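Lambda integrase (Enterobacteria phage lambda, PDB 1AE9) catalyses, through this catalytic domain, the site-specific recombination that integrates the phage genome into the host chromosome and, with excisionase, excises it again. Local coordinates at residues 1-5 with 127-133; 9-13 with 27-31; 22-27 with 108-113; 150-154 with 175-179. All coordinates share one frame; numbering follows the deposited sequence.

Contact 1: 1-5 with 127-133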
# COMPACT_ATOMS: atom_id res chain seq x y z
N ARG A 1 19.50 7.93 -6.62
CA ARG A 1 19.24 8.01 -5.16
C ARG A 1 20.53 7.65 -4.41
O ARG A 1 21.33 6.85 -4.88
CB ARG A 1 18.10 7.06 -4.77
CG ARG A 1 17.63 7.18 -3.31
CD ARG A 1 16.27 6.54 -3.09
NE ARG A 1 16.29 5.11 -3.34
CZ ARG A 1 15.30 4.42 -3.90
NH1 ARG A 1 14.20 5.05 -4.30
NH2 ARG A 1 15.41 3.11 -4.07
N SER A 2 20.73 8.31 -3.27
CA SER A 2 21.90 8.12 -2.42
C SER A 2 22.02 6.69 -1.88
O SER A 2 21.02 5.98 -1.73
CB SER A 2 21.83 9.12 -1.25
OG SER A 2 22.99 9.08 -0.43
N ARG A 3 23.26 6.26 -1.65
CA ARG A 3 23.54 4.95 -1.09
C ARG A 3 23.57 5.13 0.44
O ARG A 3 23.48 6.26 0.95
CB ARG A 3 24.90 4.44 -1.58
CG ARG A 3 26.05 5.43 -1.38
CD ARG A 3 27.42 4.82 -1.70
NE ARG A 3 28.10 4.31 -0.51
CZ ARG A 3 29.23 3.60 -0.53
NH1 ARG A 3 29.83 3.30 -1.68
NH2 ARG A 3 29.76 3.17 0.61
N LEU A 4 23.68 4.03 1.17
CA LEU A 4 23.73 4.09 2.63
C LEU A 4 25.01 3.38 3.05
O LEU A 4 25.21 2.23 2.68
CB LEU A 4 22.52 3.39 3.24
CG LEU A 4 22.36 3.52 4.76
CD1 LEU A 4 21.92 4.93 5.11
CD2 LEU A 4 21.34 2.50 5.25
N THR A 5 25.87 4.06 3.80
CA THR A 5 27.12 3.45 4.25
C THR A 5 26.89 2.73 5.58
O THR A 5 25.84 2.89 6.22
CB THR A 5 28.25 4.50 4.44
OG1 THR A 5 27.93 5.37 5.54
CG2 THR A 5 28.42 5.33 3.18
N ASP A 127 18.49 12.31 -3.42
CA ASP A 127 17.39 11.72 -2.65
C ASP A 127 17.93 10.76 -1.58
O ASP A 127 18.75 9.89 -1.89
CB ASP A 127 16.44 10.96 -3.58
CG ASP A 127 15.67 11.87 -4.54
OD1 ASP A 127 15.86 13.10 -4.50
OD2 ASP A 127 14.87 11.34 -5.32
N PRO A 128 17.48 10.92 -0.32
CA PRO A 128 17.91 10.06 0.79
C PRO A 128 17.65 8.58 0.53
O PRO A 128 16.72 8.21 -0.19
CB PRO A 128 17.06 10.57 1.95
CG PRO A 128 16.88 12.00 1.64
CD PRO A 128 16.56 11.96 0.16
N PRO A 129 18.49 7.70 1.09
CA PRO A 129 18.33 6.26 0.91
C PRO A 129 17.08 5.75 1.62
O PRO A 129 16.69 6.29 2.66
CB PRO A 129 19.61 5.69 1.54
CG PRO A 129 19.92 6.68 2.62
CD PRO A 129 19.66 8.00 1.93
N THR A 130 16.42 4.77 1.03
CA THR A 130 15.22 4.17 1.59
C THR A 130 15.59 2.82 2.20
O THR A 130 16.77 2.43 2.18
CB THR A 130 14.15 3.96 0.51
OG1 THR A 130 14.59 2.98 -0.44
CG2 THR A 130 13.87 5.27 -0.23
N PHE A 131 14.61 2.09 2.72
CA PHE A 131 14.89 0.78 3.30
C PHE A 131 15.52 -0.12 2.23
O PHE A 131 16.36 -0.97 2.55
CB PHE A 131 13.62 0.14 3.86
CG PHE A 131 13.88 -1.09 4.69
CD1 PHE A 131 13.93 -2.35 4.10
CD2 PHE A 131 14.08 -0.99 6.06
CE1 PHE A 131 14.16 -3.49 4.86
CE2 PHE A 131 14.32 -2.13 6.84
CZ PHE A 131 14.36 -3.38 6.24
N HIS A 132 15.13 0.06 0.97
CA HIS A 132 15.69 -0.75 -0.10
C HIS A 132 17.22 -0.63 -0.19
O HIS A 132 17.90 -1.57 -0.61
CB HIS A 132 15.09 -0.41 -1.46
CG HIS A 132 15.73 -1.15 -2.60
ND1 HIS A 132 16.68 -0.58 -3.42
CD2 HIS A 132 15.61 -2.44 -3.00
CE1 HIS A 132 17.13 -1.49 -4.27
NE2 HIS A 132 16.50 -2.63 -4.03
N GLU A 133 17.77 0.51 0.21
CA GLU A 133 19.21 0.69 0.14
C GLU A 133 19.99 -0.26 1.04
O GLU A 133 21.21 -0.43 0.86
CB GLU A 133 19.59 2.15 0.39
CG GLU A 133 19.60 3.00 -0.89
CD GLU A 133 18.33 2.82 -1.74
OE1 GLU A 133 17.28 3.35 -1.35
OE2 GLU A 133 18.40 2.15 -2.80
O HOH W 1 23.11 1.66 -0.27
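Arg1 and Glu133 form a salt bridge that ties the N-terminal loop of the catalytic domain, ahead of helix 6-15, to the capping box, Thr130 with Glu133, that opens helix 133-145. The ionic part comes first. Arg1 NE lies 2.8 Å from Glu133 OE1, a bent and weak hydrogen bond, and NH2 adds a longer, weak one to OE2; the guanidinium and carboxylate planes are turned 47° apart. The arginine chain bends at chi3 (64°), which turns the guanidinium toward the Glu133 carboxylate while Thr130 OG1 sits over one guanidinium face.

The carboxylate is held from several sides. OE1 takes Thr130 N on its anti lone pair and Thr130 OG1 on the syn side but tilted out of the carboxylate plane, whereas OE2 receives His132 ND1 from above that plane at 3.3 Å. His132 is a predicted active-site residue, so Glu133 is well placed to help orient its ring.

One backbone bond runs alongside: Ser2 N donates to Asp127 O at 2.9 Å. The Asp127 carboxylate makes its salt bridge elsewhere, through OD2 to Lys59 of the second subunit. Ser2 O is buried against Pro129 CB and Glu133 CG and has no polar partner in the model.

Apolar contact is made by Leu4, whose CD1 meets Pro129 CG at 3.6 Å, the two side chains crossing at about a right angle. A water bridges the backbones, accepting from Leu4 N at 2.8 Å and donating to Glu133 O.

Contact 2: 9-13 with 27-31; sequences YLKIY and MELAV
The methyl end of Met27 is the bump and Tyr9 the main wall of the hollow that receives it, where two nearly antiparallel helices of the tyrosine recombinase catalytic domain face each other. The short axes run at 158° and come no nearer than 12.3 Å, so it is long side chains that bridge the gap.

Met27 bends at chi3 (67°), which turns CE back toward helix 9-13. There CE lies over one face of the Tyr9 ring, 4.1 Å from its centroid, a CH-pi contact displaced toward the rim. The rest of the hollow is made by Ile12 CG2, at 3.9 Å from CE, by the backbone at Tyr9 O and Tyr13 N, and by the edge of the Tyr13 ring. Val31 CG2 fills in against Tyr9 CE2 at 3.7 Å, approaching obliquely. Outside the pair, Leu134 and Leu137 of helix 133-145 and Ile77 of strand 77-78 also pack on Tyr9.

Glu28 carries the polar border. Its chain is extended beyond CG, and CG passes 3.4 Å from Tyr9 OH before the carboxylate reaches Tyr13 with OE2. A water links Tyr9 OH to this same oxygen. OE1 forms a salt bridge with Lys85 and a hydrogen bond with Thr82, an arrangement that probably keeps the buried carboxylate charged. Tyr13 OH donates to Glu28 OE2 at 2.9 Å, arriving from above the carboxylate plane, 43° out of it.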
# COMPACT_ATOMS: atom_id res chain seq x y z
N TYR A 9 24.20 3.61 8.57
CA TYR A 9 23.26 2.59 9.04
C TYR A 9 23.20 2.65 10.57
O TYR A 9 22.12 2.54 11.16
CB TYR A 9 23.73 1.19 8.59
CG TYR A 9 23.11 0.02 9.34
CD1 TYR A 9 23.54 -0.32 10.62
CD2 TYR A 9 22.10 -0.75 8.77
CE1 TYR A 9 22.97 -1.38 11.33
CE2 TYR A 9 21.52 -1.83 9.47
CZ TYR A 9 21.96 -2.13 10.75
OH TYR A 9 21.41 -3.16 11.47
N LEU A 10 24.36 2.80 11.20
CA LEU A 10 24.43 2.86 12.66
C LEU A 10 23.77 4.12 13.24
O LEU A 10 23.19 4.07 14.33
CB LEU A 10 25.88 2.71 13.14
CG LEU A 10 26.48 1.31 12.94
CD1 LEU A 10 27.96 1.28 13.31
CD2 LEU A 10 25.72 0.29 13.78
N LYS A 11 23.85 5.24 12.52
CA LYS A 11 23.22 6.48 12.99
C LYS A 11 21.70 6.30 12.98
O LYS A 11 21.01 6.68 13.93
CB LYS A 11 23.61 7.67 12.10
CG LYS A 11 25.11 7.91 11.97
CD LYS A 11 25.78 8.12 13.32
CE LYS A 11 27.25 8.49 13.15
NZ LYS A 11 27.95 8.58 14.45
N ILE A 12 21.19 5.72 11.90
CA ILE A 12 19.75 5.46 11.77
C ILE A 12 19.32 4.43 12.82
O ILE A 12 18.25 4.56 13.43
CB ILE A 12 19.41 4.95 10.35
CG1 ILE A 12 19.74 6.03 9.32
CG2 ILE A 12 17.94 4.52 10.28
CD1 ILE A 12 19.57 5.61 7.85
N TYR A 13 20.16 3.41 13.02
CA TYR A 13 19.90 2.36 14.01
C TYR A 13 19.74 3.01 15.39
O TYR A 13 18.82 2.66 16.13
CB TYR A 13 21.06 1.36 14.02
CG TYR A 13 20.82 0.11 14.83
CD1 TYR A 13 21.04 0.09 16.21
CD2 TYR A 13 20.36 -1.06 14.23
CE1 TYR A 13 20.82 -1.06 16.95
CE2 TYR A 13 20.14 -2.22 14.97
CZ TYR A 13 20.36 -2.21 16.33
OH TYR A 13 20.12 -3.35 17.07
N MET A 27 15.96 -4.18 10.10
CA MET A 27 17.17 -3.58 9.52
C MET A 27 18.31 -4.60 9.52
O MET A 27 18.99 -4.79 8.50
CB MET A 27 17.60 -2.32 10.30
CG MET A 27 16.77 -1.08 9.99
SD MET A 27 17.14 0.33 11.06
CE MET A 27 18.84 0.71 10.51
N GLU A 28 18.50 -5.27 10.65
CA GLU A 28 19.55 -6.27 10.76
C GLU A 28 19.32 -7.43 9.79
O GLU A 28 20.24 -7.85 9.09
CB GLU A 28 19.62 -6.81 12.19
CG GLU A 28 20.15 -5.81 13.19
CD GLU A 28 20.19 -6.36 14.60
OE1 GLU A 28 19.62 -7.44 14.85
OE2 GLU A 28 20.77 -5.68 15.48
N LEU A 29 18.08 -7.90 9.72
CA LEU A 29 17.74 -9.01 8.84
C LEU A 29 17.94 -8.63 7.37
O LEU A 29 18.37 -9.45 6.56
CB LEU A 29 16.30 -9.47 9.11
CG LEU A 29 16.00 -10.96 8.92
CD1 LEU A 29 16.82 -11.80 9.90
CD2 LEU A 29 14.51 -11.21 9.14
N ALA A 30 17.66 -7.38 7.02
CA ALA A 30 17.83 -6.91 5.65
C ALA A 30 19.30 -6.93 5.23
O ALA A 30 19.62 -7.32 4.10
CB ALA A 30 17.28 -5.51 5.51
N VAL A 31 20.19 -6.51 6.13
CA VAL A 31 21.62 -6.47 5.83
C VAL A 31 22.28 -7.85 5.86
O VAL A 31 23.07 -8.16 4.98
CB VAL A 31 22.39 -5.48 6.78
CG1 VAL A 31 23.90 -5.52 6.50
CG2 VAL A 31 21.87 -4.05 6.58
O HOH W 2 22.78 -3.75 13.92

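Contact 3: 22-27 with 108-113; sequences WLRLAM and TVSRYF
Trp22 turns the edge of its six-membered ring toward the face of Tyr112, an offset edge-to-face pair with centroids 5.3 Å apart and planes at 76°. CH2 leads, reaching Tyr112 CD2 at 3.6 Å, and CZ2 follows it along the same side of the phenol ring. Thr108 O also lies near the plane of the indole, at its edge, while Thr108 CG2 closes on CZ2. Val109 CA approaches CZ3 obliquely, and its methyl CG2 lies 4.0 Å from CZ3. The indole gets there because Trp22 CG stands between the backbone N and the carbonyl carbon (chi1 58°), a setting that brings the ring toward helix 106-120.

Phe113 is touched at its edge. Met27 CE sits near the ring plane, 4.0 Å from CE1, and SD lies 5.3 Å from the centroid, a Met-aromatic contact made beside the ring.

Between these two aromatic groups Leu23 forks over the last turn of segment 108-113. Its CD2 lies 3.5 Å from Tyr112 O and CD1 faces the backbone N and CB of Phe113. Ala26 CB, 4.4 Å from Val109 CG1, makes a lighter contact farther along.

This is apolar helix-helix packing at a steep crossing within the tyrosine recombinase catalytic domain: helices 21-33 and 106-120 cross at -105°, with the short axes 10.3 Å apart. Helix 37-42 packs on Val109 through Val37 and Cys41, Leu90 of helix 79-90 reaches Trp22, and Ile12 of helix 6-15 touches Phe113.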
# COMPACT_ATOMS: atom_id res chain seq x y z
N TRP A 22 10.38 -3.89 16.21
CA TRP A 22 10.68 -4.62 14.99
C TRP A 22 11.56 -3.89 13.97
O TRP A 22 12.18 -4.54 13.12
CB TRP A 22 9.39 -5.11 14.30
CG TRP A 22 8.39 -4.02 13.95
CD1 TRP A 22 7.24 -3.72 14.62
CD2 TRP A 22 8.46 -3.12 12.83
NE1 TRP A 22 6.58 -2.68 13.99
CE2 TRP A 22 7.30 -2.30 12.89
CE3 TRP A 22 9.37 -2.92 11.79
CZ2 TRP A 22 7.04 -1.30 11.94
CZ3 TRP A 22 9.11 -1.92 10.84
CH2 TRP A 22 7.95 -1.13 10.93
N LEU A 23 11.65 -2.56 14.05
CA LEU A 23 12.44 -1.80 13.08
C LEU A 23 13.92 -2.20 13.06
O LEU A 23 14.45 -2.54 12.00
CB LEU A 23 12.29 -0.28 13.26
CG LEU A 23 13.01 0.57 12.20
CD1 LEU A 23 12.59 0.16 10.78
CD2 LEU A 23 12.74 2.04 12.43
N ARG A 24 14.57 -2.16 14.22
CA ARG A 24 15.98 -2.53 14.30
C ARG A 24 16.22 -3.96 13.83
O ARG A 24 17.20 -4.24 13.14
CB ARG A 24 16.51 -2.35 15.73
CG ARG A 24 16.77 -0.90 16.10
CD ARG A 24 17.33 -0.78 17.51
NE ARG A 24 17.82 0.57 17.79
CZ ARG A 24 17.91 1.11 19.00
NH1 ARG A 24 17.54 0.43 20.08
NH2 ARG A 24 18.38 2.34 19.15
N LEU A 25 15.30 -4.86 14.18
CA LEU A 25 15.41 -6.26 13.79
C LEU A 25 15.24 -6.44 12.28
O LEU A 25 15.96 -7.22 11.66
CB LEU A 25 14.41 -7.11 14.58
CG LEU A 25 14.71 -7.11 16.09
CD1 LEU A 25 13.54 -7.72 16.86
CD2 LEU A 25 16.00 -7.88 16.36
N ALA A 26 14.31 -5.69 11.69
CA ALA A 26 14.10 -5.77 10.25
C ALA A 26 15.35 -5.23 9.53
O ALA A 26 15.76 -5.77 8.50
CB ALA A 26 12.87 -4.99 9.84
N MET A 27 15.96 -4.18 10.10
CA MET A 27 17.17 -3.58 9.52
C MET A 27 18.31 -4.60 9.52
O MET A 27 18.99 -4.79 8.50
CB MET A 27 17.60 -2.32 10.30
CG MET A 27 16.77 -1.08 9.99
SD MET A 27 17.14 0.33 11.06
CE MET A 27 18.84 0.71 10.51
N THR A 108 4.92 -0.36 5.37
CA THR A 108 5.05 -0.02 6.77
C THR A 108 6.52 -0.02 7.21
O THR A 108 6.97 0.90 7.89
CB THR A 108 4.23 -1.00 7.63
OG1 THR A 108 2.85 -0.90 7.25
CG2 THR A 108 4.38 -0.70 9.10
N VAL A 109 7.26 -1.03 6.79
CA VAL A 109 8.68 -1.13 7.15
C VAL A 109 9.44 0.07 6.59
O VAL A 109 10.19 0.72 7.32
CB VAL A 109 9.30 -2.44 6.64
CG1 VAL A 109 10.79 -2.48 6.92
CG2 VAL A 109 8.62 -3.63 7.30
N SER A 110 9.23 0.37 5.31
CA SER A 110 9.89 1.50 4.66
C SER A 110 9.55 2.82 5.34
O SER A 110 10.44 3.67 5.54
CB SER A 110 9.48 1.57 3.19
OG SER A 110 9.87 0.40 2.50
N ARG A 111 8.28 2.99 5.69
CA ARG A 111 7.77 4.20 6.33
C ARG A 111 8.45 4.45 7.67
O ARG A 111 8.89 5.57 7.95
CB ARG A 111 6.25 4.08 6.51
CG ARG A 111 5.51 5.37 6.80
CD ARG A 111 3.99 5.14 6.71
NE ARG A 111 3.61 4.52 5.43
CZ ARG A 111 2.84 3.45 5.28
NH1 ARG A 111 2.32 2.83 6.34
NH2 ARG A 111 2.60 2.96 4.07
N TYR A 112 8.53 3.43 8.50
CA TYR A 112 9.18 3.59 9.80
C TYR A 112 10.69 3.82 9.67
O TYR A 112 11.28 4.59 10.45
CB TYR A 112 8.84 2.42 10.73
CG TYR A 112 7.49 2.59 11.40
CD1 TYR A 112 7.38 3.26 12.62
CD2 TYR A 112 6.32 2.11 10.81
CE1 TYR A 112 6.14 3.45 13.23
CE2 TYR A 112 5.08 2.28 11.41
CZ TYR A 112 4.99 2.96 12.62
OH TYR A 112 3.77 3.13 13.22
N PHE A 113 11.30 3.18 8.69
CA PHE A 113 12.73 3.35 8.43
C PHE A 113 12.95 4.81 8.03
O PHE A 113 13.87 5.46 8.52
CB PHE A 113 13.21 2.41 7.32
CG PHE A 113 14.65 2.63 6.92
CD1 PHE A 113 15.67 1.99 7.60
CD2 PHE A 113 14.97 3.49 5.88
CE1 PHE A 113 17.01 2.21 7.25
CE2 PHE A 113 16.31 3.73 5.52
CZ PHE A 113 17.32 3.08 6.22

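Contact 4: 150-154 with 175-179; sequences FAQHL and DKIEI
Ile177 presses CG2 to within 3.4 Å of Phe150 CE1, and this is the tight part of the contact between helix 148-155 and the C-terminal tail. The two side chains cross at about a right angle. Glu178 O comes to the edge of the same ring, in its plane, 3.3 Å from CE1. With CG anti to the backbone N (chi1 176°), Phe150 is carried out toward the tail to meet both. Ile177 sends its other branch toward His153 and Leu154: CD1 reaches the edge of the imidazole, 3.8 Å from CD2, and CG1 faces Leu154 CD1 at a looser 4.4 Å.

The outer side is more open. His153 is exposed, and Asp175 OD2 lies obliquely to its ring, 3.1 Å from CD2; NE2 is close too, but the angle is too poor for a hydrogen bond. The ring and carboxylate planes stand 47° apart. A water makes the polar link instead, donating to His153 O and to Asp175 OD2 at 3.0 Å. At the chain end Ile179, also exposed, makes a slack contact with Phe150.

Asp175 also packs on Phe166, which replaces the tyrosine that forms the covalent link to DNA. Strand 173-176 runs parallel to strand 63-67 in the sheet, with backbone bonds from Asp175 to Lys63 and Ala65, and Tyr142 of helix 133-145 meets Phe150 edge-to-face.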
# COMPACT_ATOMS: atom_id res chain seq x y z
N PHE A 150 29.68 -14.39 -3.96
CA PHE A 150 28.79 -14.70 -2.84
C PHE A 150 27.63 -13.71 -2.80
O PHE A 150 26.47 -14.11 -2.71
CB PHE A 150 29.56 -14.66 -1.51
CG PHE A 150 28.68 -14.88 -0.31
CD1 PHE A 150 28.44 -16.17 0.17
CD2 PHE A 150 28.07 -13.81 0.33
CE1 PHE A 150 27.59 -16.38 1.25
CE2 PHE A 150 27.22 -14.01 1.41
CZ PHE A 150 26.98 -15.30 1.88
N ALA A 151 27.94 -12.42 -2.86
CA ALA A 151 26.93 -11.37 -2.83
C ALA A 151 25.89 -11.54 -3.94
O ALA A 151 24.69 -11.52 -3.67
CB ALA A 151 27.59 -9.99 -2.92
N GLN A 152 26.35 -11.71 -5.18
CA GLN A 152 25.44 -11.90 -6.31
C GLN A 152 24.57 -13.13 -6.09
O GLN A 152 23.39 -13.14 -6.44
CB GLN A 152 26.20 -12.00 -7.63
CG GLN A 152 26.89 -10.71 -8.06
CD GLN A 152 25.96 -9.50 -8.03
OE1 GLN A 152 25.13 -9.32 -8.93
NE2 GLN A 152 26.10 -8.68 -7.00
N HIS A 153 25.15 -14.14 -5.47
CA HIS A 153 24.43 -15.38 -5.18
C HIS A 153 23.32 -15.13 -4.16
O HIS A 153 22.17 -15.52 -4.36
CB HIS A 153 25.40 -16.41 -4.61
CG HIS A 153 25.49 -17.65 -5.44
ND1 HIS A 153 26.12 -17.68 -6.67
CD2 HIS A 153 25.00 -18.90 -5.24
CE1 HIS A 153 26.01 -18.89 -7.19
NE2 HIS A 153 25.34 -19.65 -6.34
N LEU A 154 23.69 -14.46 -3.06
CA LEU A 154 22.75 -14.15 -1.99
C LEU A 154 21.62 -13.25 -2.47
O LEU A 154 20.44 -13.50 -2.18
CB LEU A 154 23.51 -13.50 -0.83
CG LEU A 154 22.75 -13.31 0.49
CD1 LEU A 154 22.35 -14.67 1.06
CD2 LEU A 154 23.62 -12.54 1.48
N ASP A 175 18.85 -23.32 -4.56
CA ASP A 175 20.26 -22.97 -4.67
C ASP A 175 20.80 -22.81 -3.24
O ASP A 175 20.35 -21.93 -2.50
CB ASP A 175 20.38 -21.66 -5.48
CG ASP A 175 21.81 -21.25 -5.76
OD1 ASP A 175 22.63 -22.12 -6.14
OD2 ASP A 175 22.12 -20.05 -5.61
N LYS A 176 21.69 -23.70 -2.83
CA LYS A 176 22.28 -23.68 -1.48
C LYS A 176 23.39 -22.62 -1.41
O LYS A 176 24.29 -22.62 -2.26
CB LYS A 176 22.88 -25.05 -1.15
CG LYS A 176 23.00 -25.40 0.33
CD LYS A 176 21.76 -26.15 0.82
CE LYS A 176 22.06 -27.03 2.04
NZ LYS A 176 20.87 -27.83 2.47
N ILE A 177 23.32 -21.71 -0.44
CA ILE A 177 24.36 -20.69 -0.29
C ILE A 177 25.45 -21.26 0.60
O ILE A 177 25.17 -21.86 1.65
CB ILE A 177 23.80 -19.37 0.32
CG1 ILE A 177 22.66 -18.80 -0.53
CG2 ILE A 177 24.91 -18.32 0.43
CD1 ILE A 177 23.09 -18.38 -1.94
N GLU A 178 26.70 -21.10 0.17
CA GLU A 178 27.85 -21.62 0.90
C GLU A 178 28.79 -20.54 1.41
O GLU A 178 28.80 -19.42 0.90
CB GLU A 178 28.63 -22.61 0.03
CG GLU A 178 27.79 -23.77 -0.48
CD GLU A 178 28.64 -24.90 -1.02
OE1 GLU A 178 29.02 -24.86 -2.22
OE2 GLU A 178 28.91 -25.85 -0.25
N ILE A 179 29.66 -20.96 2.34
CA ILE A 179 30.67 -20.13 3.01
C ILE A 179 30.09 -18.87 3.65
O ILE A 179 30.73 -17.80 3.58
CB ILE A 179 31.96 -19.82 2.12
CG1 ILE A 179 31.61 -19.12 0.80
CG2 ILE A 179 32.75 -21.11 1.89
CD1 ILE A 179 32.81 -18.80 -0.08
OXT ILE A 179 29.00 -18.99 4.27
O HOH W 3 21.37 -17.22 -6.41

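Overall arrangement
Contacts 1, 2 and 3 form one cluster, their centres 9 to 14 Å apart. Contact 1 closes a long loop of chain within which contacts 2 and 3 lie; those two alternate along the sequence and share helix 21-33, with Met27 serving both. Phe131 ties the group together, touching Ala30, Val109 and Phe113 from the loop that carries His132. Contact 4 comes last in the chain, with its centre 21 to 25 Å from the others, and lies across the chain's centre from contacts 2 and 3. The helical cluster thus lies next to the loop that carries the predicted active-site residue His132, while Asp175 of contact 4, on strand 173-176 of the mixed sheet, packs beside Phe166, the changed residue at the nucleophile position.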